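Local coordinates for protein putative transporter (Clostridium difficile 630, PDB 3LV9) that is a putative membrane transporter, represented here by its pair of CBS domains, whose full-length form may, like its family, bind flavin adenine dinucleotide, at residues 37-42 and 64-69; 56-61 and 70-75. One frame throughout, in Å; residues are numbered along the deposited sequence. Where two conformers were deposited one is given.

Interaction 1 (37-42 and 64-69). With PO4 (phosphate ion), chain B.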
loop_
_atom_site.group_PDB
_atom_site.type_symbol
_atom_site.label_atom_id
_atom_site.label_comp_id
_atom_site.label_asym_id
_atom_site.label_seq_id
_atom_site.Cartn_x
_atom_site.Cartn_y
_atom_site.Cartn_z
ATOM N N CYS A 37 15.159 -5.201 2.653
ATOM C CA CYS A 37 15.889 -4.227 1.867
ATOM C C CYS A 37 16.151 -4.806 0.502
ATOM O O CYS A 37 16.547 -5.957 0.379
ATOM C CB CYS A 37 17.265 -3.922 2.512
ATOM S SG CYS A 37 17.695 -2.170 2.300
ATOM N N ILE A 38 15.979 -3.994 -0.529
ATOM C CA ILE A 38 16.483 -4.317 -1.812
ATOM C C ILE A 38 17.917 -3.826 -1.854
ATOM O O ILE A 38 18.147 -2.631 -1.705
ATOM C CB ILE A 38 15.702 -3.578 -2.881
ATOM C CG1 ILE A 38 14.254 -4.085 -2.933
ATOM C CG2 ILE A 38 16.354 -3.812 -4.243
ATOM C CD1 ILE A 38 13.465 -3.527 -4.068
ATOM N N TYR A 39 18.891 -4.701 -2.074
ATOM C CA TYR A 39 20.286 -4.233 -2.170
ATOM C C TYR A 39 20.554 -3.746 -3.600
ATOM O O TYR A 39 19.974 -4.268 -4.553
ATOM C CB TYR A 39 21.271 -5.338 -1.769
ATOM C CG TYR A 39 21.121 -5.793 -0.323
ATOM C CD1 TYR A 39 21.936 -5.289 0.670
ATOM C CD2 TYR A 39 20.193 -6.744 0.038
ATOM C CE1 TYR A 39 21.814 -5.690 1.976
ATOM C CE2 TYR A 39 20.060 -7.148 1.374
ATOM C CZ TYR A 39 20.866 -6.599 2.323
ATOM O OH TYR A 39 20.747 -6.971 3.634
ATOM N N GLU A 40 21.426 -2.767 -3.778
ATOM C CA GLU A 40 21.672 -2.306 -5.153
ATOM C C GLU A 40 22.250 -3.414 -6.042
ATOM O O GLU A 40 22.105 -3.359 -7.243
ATOM C CB GLU A 40 22.489 -0.973 -5.245
ATOM C CG GLU A 40 23.882 -1.000 -4.718
ATOM C CD GLU A 40 24.639 0.353 -4.874
ATOM O OE1 GLU A 40 24.177 1.312 -5.545
ATOM O OE2 GLU A 40 25.723 0.451 -4.295
ATOM N N SER A 41 22.869 -4.425 -5.454
ATOM C CA SER A 41 23.447 -5.503 -6.225
ATOM C C SER A 41 22.548 -6.705 -6.385
ATOM O O SER A 41 22.984 -7.705 -6.896
ATOM C CB SER A 41 24.750 -5.953 -5.585
ATOM O OG SER A 41 25.647 -6.390 -6.595
ATOM N N ASP A 42 21.302 -6.652 -5.938
ATOM C CA ASP A 42 20.389 -7.803 -6.128
ATOM C C ASP A 42 20.043 -7.988 -7.600
ATOM O O ASP A 42 19.941 -6.996 -8.351
ATOM C CB ASP A 42 19.086 -7.576 -5.405
ATOM C CG ASP A 42 19.194 -7.761 -3.905
ATOM O OD1 ASP A 42 20.186 -8.355 -3.397
ATOM O OD2 ASP A 42 18.238 -7.332 -3.241
ATOM N N LYS A 64 25.184 -2.815 0.226
ATOM C CA LYS A 64 25.993 -3.768 0.998
ATOM C C LYS A 64 25.314 -4.328 2.243
ATOM O O LYS A 64 25.166 -5.543 2.374
ATOM C CB LYS A 64 27.385 -3.185 1.354
ATOM C CG LYS A 64 28.386 -3.144 0.196
ATOM C CD LYS A 64 28.356 -4.432 -0.635
ATOM C CE LYS A 64 29.745 -4.961 -1.009
ATOM N NZ LYS A 64 29.640 -6.313 -1.701
ATOM N N ASN A 65 24.949 -3.456 3.168
ATOM C CA ASN A 65 24.306 -3.856 4.414
ATOM C C ASN A 65 23.149 -2.925 4.788
ATOM O O ASN A 65 22.964 -1.853 4.208
ATOM C CB ASN A 65 25.325 -3.864 5.538
ATOM C CG ASN A 65 26.007 -2.548 5.670
ATOM O OD1 ASN A 65 25.417 -1.590 6.163
ATOM N ND2 ASN A 65 27.235 -2.463 5.182
ATOM N N LYS A 66 22.379 -3.342 5.779
ATOM C CA LYS A 66 21.162 -2.636 6.149
ATOM C C LYS A 66 21.443 -1.295 6.890
ATOM O O LYS A 66 20.512 -0.556 7.179
ATOM C CB LYS A 66 20.270 -3.565 6.981
ATOM C CG LYS A 66 19.406 -4.550 6.157
ATOM C CD LYS A 66 18.662 -5.523 7.068
ATOM C CE LYS A 66 17.848 -6.579 6.274
ATOM N NZ LYS A 66 17.550 -7.795 7.163
ATOM N N ASP A 67 22.713 -0.984 7.173
ATOM C CA ASP A 67 23.078 0.305 7.816
ATOM C C ASP A 67 23.458 1.402 6.825
ATOM O O ASP A 67 23.693 2.561 7.209
ATOM C CB ASP A 67 24.279 0.119 8.733
ATOM C CG ASP A 67 23.981 -0.747 9.882
ATOM O OD1 ASP A 67 22.787 -0.878 10.236
ATOM O OD2 ASP A 67 24.950 -1.269 10.442
ATOM N N ASP A 68 23.556 1.016 5.556
ATOM C CA ASP A 68 23.810 1.977 4.487
ATOM C C ASP A 68 22.589 2.064 3.603
ATOM O O ASP A 68 22.568 1.498 2.555
ATOM C CB ASP A 68 25.069 1.585 3.699
ATOM C CG ASP A 68 25.517 2.686 2.709
ATOM O OD1 ASP A 68 24.884 3.784 2.701
ATOM O OD2 ASP A 68 26.492 2.443 1.946
ATOM N N ILE A 69 21.567 2.762 4.075
ATOM C CA ILE A 69 20.360 2.989 3.289
ATOM C C ILE A 69 20.565 4.119 2.292
ATOM O O ILE A 69 20.964 5.211 2.669
ATOM C CB ILE A 69 19.172 3.408 4.150
ATOM C CG1 ILE A 69 18.911 2.380 5.245
ATOM C CG2 ILE A 69 17.925 3.592 3.275
ATOM C CD1 ILE A 69 18.700 1.043 4.762
HETATM P P PO4 B . 19.382 -9.867 4.548
HETATM O O1 PO4 B . 19.805 -11.120 5.283
HETATM O O2 PO4 B . 20.221 -8.735 5.073
HETATM O O3 PO4 B . 19.638 -9.940 3.064
HETATM O O4 PO4 B . 17.906 -9.683 4.817
HETATM O O HOH W 1 24.496 -4.172 -2.643
#
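Tyr39 and Lys66 meet in the first of two CBS domains of this putative transporter, where the short parallel edge strand 38-39 and its following turn approach the loop of the hairpin formed by strands 58-62 and 69-74. Van der Waals packing comes first. Tyr39 projects its ring toward the loop with CG anti to its carbonyl carbon (chi1 -63°), which brings CE1 to 3.4 Å from Lys64 O on an oblique approach. Asn65 CA lies at the ring edge, near its plane, 3.9 Å from Tyr39 CE1, and Lys66 CG sits 3.7 Å from Tyr39 OH. Deeper in, Cys37 SG touches Ile69 CD1 at 4.2 Å; the same sulfur forms a disulfide with Cys62, so the residue leading into the edge strand is covalently tied to strand 58-62.

The polar links between the segments are indirect. One water accepts from both Ser41 N and Lys64 N. A phosphate ion, probably from the crystallisation liquor, may make a second bridge: the extended Lys66 chain carries NZ to 3.0 Å from phosphate O4, while Tyr39 OH lies implausibly close to phosphate O2, so a bond there is doubtful. Lys66 NZ also donates to Arg32 O, which helps fix the end of the chain.

Each segment is further shaped by its own type I turn. In Tyr39-Asp42 the backbone N of Tyr39 meets Asp42 OD2 at 3.0 Å, from above the carboxylate plane. In Asn65-Asp68 an Asx turn is made as Asp67 N binds an in-plane lone pair of Asn65 OD1 at 2.9 Å.

Interaction 2 (56-61 and 70-75)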
loop_
_atom_site.group_PDB
_atom_site.type_symbol
_atom_site.label_atom_id
_atom_site.label_comp_id
_atom_site.label_asym_id
_atom_site.label_seq_id
_atom_site.Cartn_x
_atom_site.Cartn_y
_atom_site.Cartn_z
ATOM N N VAL A 56 3.885 -5.735 0.195
ATOM C CA VAL A 56 4.388 -4.444 0.673
ATOM C C VAL A 56 4.650 -3.503 -0.503
ATOM O O VAL A 56 5.000 -3.962 -1.587
ATOM C CB VAL A 56 5.677 -4.749 1.503
ATOM C CG1 VAL A 56 6.582 -3.545 1.701
ATOM C CG2 VAL A 56 5.264 -5.408 2.838
ATOM N N THR A 57 4.512 -2.202 -0.282
ATOM C CA THR A 57 4.473 -1.226 -1.374
ATOM C C THR A 57 5.721 -0.384 -1.512
ATOM O O THR A 57 6.028 0.096 -2.617
ATOM C CB THR A 57 3.240 -0.264 -1.226
ATOM O OG1 THR A 57 2.174 -0.723 -2.062
ATOM C CG2 THR A 57 3.540 1.122 -1.694
ATOM N N ARG A 58 6.422 -0.187 -0.393
ATOM C CA ARG A 58 7.605 0.683 -0.369
ATOM C C ARG A 58 8.811 -0.061 0.234
ATOM O O ARG A 58 8.737 -0.589 1.346
ATOM C CB ARG A 58 7.300 1.984 0.393
ATOM C CG ARG A 58 6.386 2.981 -0.371
ATOM C CD ARG A 58 6.014 4.269 0.442
ATOM N NE ARG A 58 5.238 5.228 -0.359
ATOM C CZ ARG A 58 3.914 5.371 -0.302
ATOM N NH1 ARG A 58 3.189 4.647 0.543
ATOM N NH2 ARG A 58 3.306 6.245 -1.093
ATOM N N TYR A 59 9.914 -0.119 -0.509
ATOM C CA TYR A 59 11.072 -0.848 -0.040
ATOM C C TYR A 59 12.269 0.055 0.040
ATOM O O TYR A 59 12.618 0.734 -0.917
ATOM C CB TYR A 59 11.410 -2.010 -0.938
ATOM C CG TYR A 59 10.427 -3.164 -0.928
ATOM C CD1 TYR A 59 10.696 -4.336 -0.187
ATOM C CD2 TYR A 59 9.268 -3.121 -1.682
ATOM C CE1 TYR A 59 9.806 -5.424 -0.186
ATOM C CE2 TYR A 59 8.349 -4.217 -1.687
ATOM C CZ TYR A 59 8.645 -5.357 -0.944
ATOM O OH TYR A 59 7.768 -6.437 -0.929
ATOM N N PRO A 60 12.933 0.034 1.179
ATOM C CA PRO A 60 14.235 0.604 1.266
ATOM C C PRO A 60 15.241 -0.103 0.374
ATOM O O PRO A 60 15.116 -1.277 0.153
ATOM C CB PRO A 60 14.598 0.432 2.730
ATOM C CG PRO A 60 13.845 -0.764 3.161
ATOM C CD PRO A 60 12.608 -0.820 2.332
ATOM N N VAL A 61 16.206 0.668 -0.135
ATOM C CA VAL A 61 17.280 0.207 -0.935
ATOM C C VAL A 61 18.563 0.416 -0.097
ATOM O O VAL A 61 18.775 1.505 0.491
ATOM C CB VAL A 61 17.351 1.026 -2.235
ATOM C CG1 VAL A 61 18.592 0.715 -3.004
ATOM C CG2 VAL A 61 16.121 0.784 -3.081
ATOM N N LEU A 70 20.242 3.870 1.031
ATOM C CA LEU A 70 20.331 4.883 -0.015
ATOM C C LEU A 70 19.017 5.683 -0.223
ATOM O O LEU A 70 19.018 6.815 -0.732
ATOM C CB LEU A 70 20.716 4.193 -1.318
ATOM C CG LEU A 70 21.965 3.309 -1.315
ATOM C CD1 LEU A 70 22.205 2.847 -2.788
ATOM C CD2 LEU A 70 23.195 4.034 -0.761
ATOM N N GLY A 71 17.894 5.085 0.150
ATOM C CA GLY A 71 16.594 5.732 -0.037
ATOM C C GLY A 71 15.580 4.637 -0.077
ATOM O O GLY A 71 15.818 3.587 0.481
ATOM N N PHE A 72 14.452 4.859 -0.731
ATOM C CA PHE A 72 13.521 3.779 -0.936
ATOM C C PHE A 72 12.911 3.802 -2.323
ATOM O O PHE A 72 13.064 4.759 -3.086
ATOM C CB PHE A 72 12.430 3.808 0.112
ATOM C CG PHE A 72 11.326 4.796 -0.166
ATOM C CD1 PHE A 72 10.163 4.381 -0.774
ATOM C CD2 PHE A 72 11.433 6.118 0.262
ATOM C CE1 PHE A 72 9.093 5.272 -0.981
ATOM C CE2 PHE A 72 10.372 7.045 0.060
ATOM C CZ PHE A 72 9.199 6.618 -0.569
ATOM N N VAL A 73 12.215 2.726 -2.644
ATOM C CA VAL A 73 11.572 2.666 -3.896
ATOM C C VAL A 73 10.178 2.178 -3.679
ATOM O O VAL A 73 9.896 1.501 -2.699
ATOM C CB VAL A 73 12.333 1.770 -4.889
ATOM C CG1 VAL A 73 13.619 2.451 -5.285
ATOM C CG2 VAL A 73 12.593 0.376 -4.303
ATOM N N HIS A 74 9.304 2.562 -4.604
ATOM C CA HIS A 74 7.923 2.135 -4.598
ATOM C C HIS A 74 7.740 1.056 -5.648
ATOM O O HIS A 74 8.262 1.146 -6.770
ATOM C CB HIS A 74 7.033 3.321 -4.925
ATOM C CG HIS A 74 5.587 3.071 -4.689
ATOM N ND1 HIS A 74 4.890 2.069 -5.333
ATOM C CD2 HIS A 74 4.704 3.691 -3.875
ATOM C CE1 HIS A 74 3.639 2.071 -4.910
ATOM N NE2 HIS A 74 3.503 3.039 -4.016
ATOM N N ILE A 75 6.945 0.065 -5.298
ATOM C CA ILE A 75 6.733 -1.108 -6.120
ATOM C C ILE A 75 6.242 -0.784 -7.582
ATOM O O ILE A 75 6.570 -1.480 -8.527
ATOM C CB ILE A 75 5.767 -2.048 -5.317
ATOM C CG1 ILE A 75 5.905 -3.497 -5.679
ATOM C CG2 ILE A 75 4.286 -1.624 -5.442
ATOM C CD1 ILE A 75 4.674 -4.287 -5.219
#
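From Arg58 opposite His74 to Val61 opposite Gly71, strands 58-61 and 70-74 pair antiparallel as a twisted beta hairpin, their axes 4.3 Å apart and 152° between directions. Tyr59 and Val73 form a hydrogen-bonded pair, with Tyr59 N 2.7 Å from Val73 O and the reciprocal bond equally short. Val61 N binds Gly71 O, and Leu70 N binds Val61 O. At the opposite end, past the Arg58-His74 pair, Ile75 N reaches Thr57 O at 2.8 Å, carrying the pairing into the start of helix 75-85.

On the face bearing Tyr59, Val61 and Val73, the cross-strand contacts are between aliphatic carbons: the side chains of Val61 and Val73 cross at about a right angle, with Val61 CG2 3.7 Å from Val73 CG1. Ile38 also covers Val73 on this face. On the other face, Arg58 and Phe72 run side by side, pointing the same way, and Arg58 CD lies 3.5 Å from Phe72 CE1; one of two Arg58 conformers is described. Thr57 CG2 lies over one face of the His74 ring, and Glu137 of the second subunit packs on both residues.

His74 CG is anti to its backbone N (chi1 -169°), and ND1 accepts from Arg76 N as a helix N-cap, which implies an unprotonated ND1.

Interactions 1 and 2 are two regions of one three-stranded mixed sheet, ordered 38-39, 58-62, 69-74, in the first CBS domain, with centres about 11 Å apart. Their segments alternate along the chain: 37-42, 56-61, 64-69, then 70-75, which directly continues 64-69. Interaction 2 pairs the middle strand with its hairpin partner, while interaction 1 joins the edge strand on the other side to the hairpin loop. They touch directly, since Ile38 N probably donates to Pro60 O, so the middle strand is bonded along both margins. Helix 44-53 connects the edge strand to the middle one, and strand 69-74 runs directly into helix 75-85, whose start packs against the second subunit.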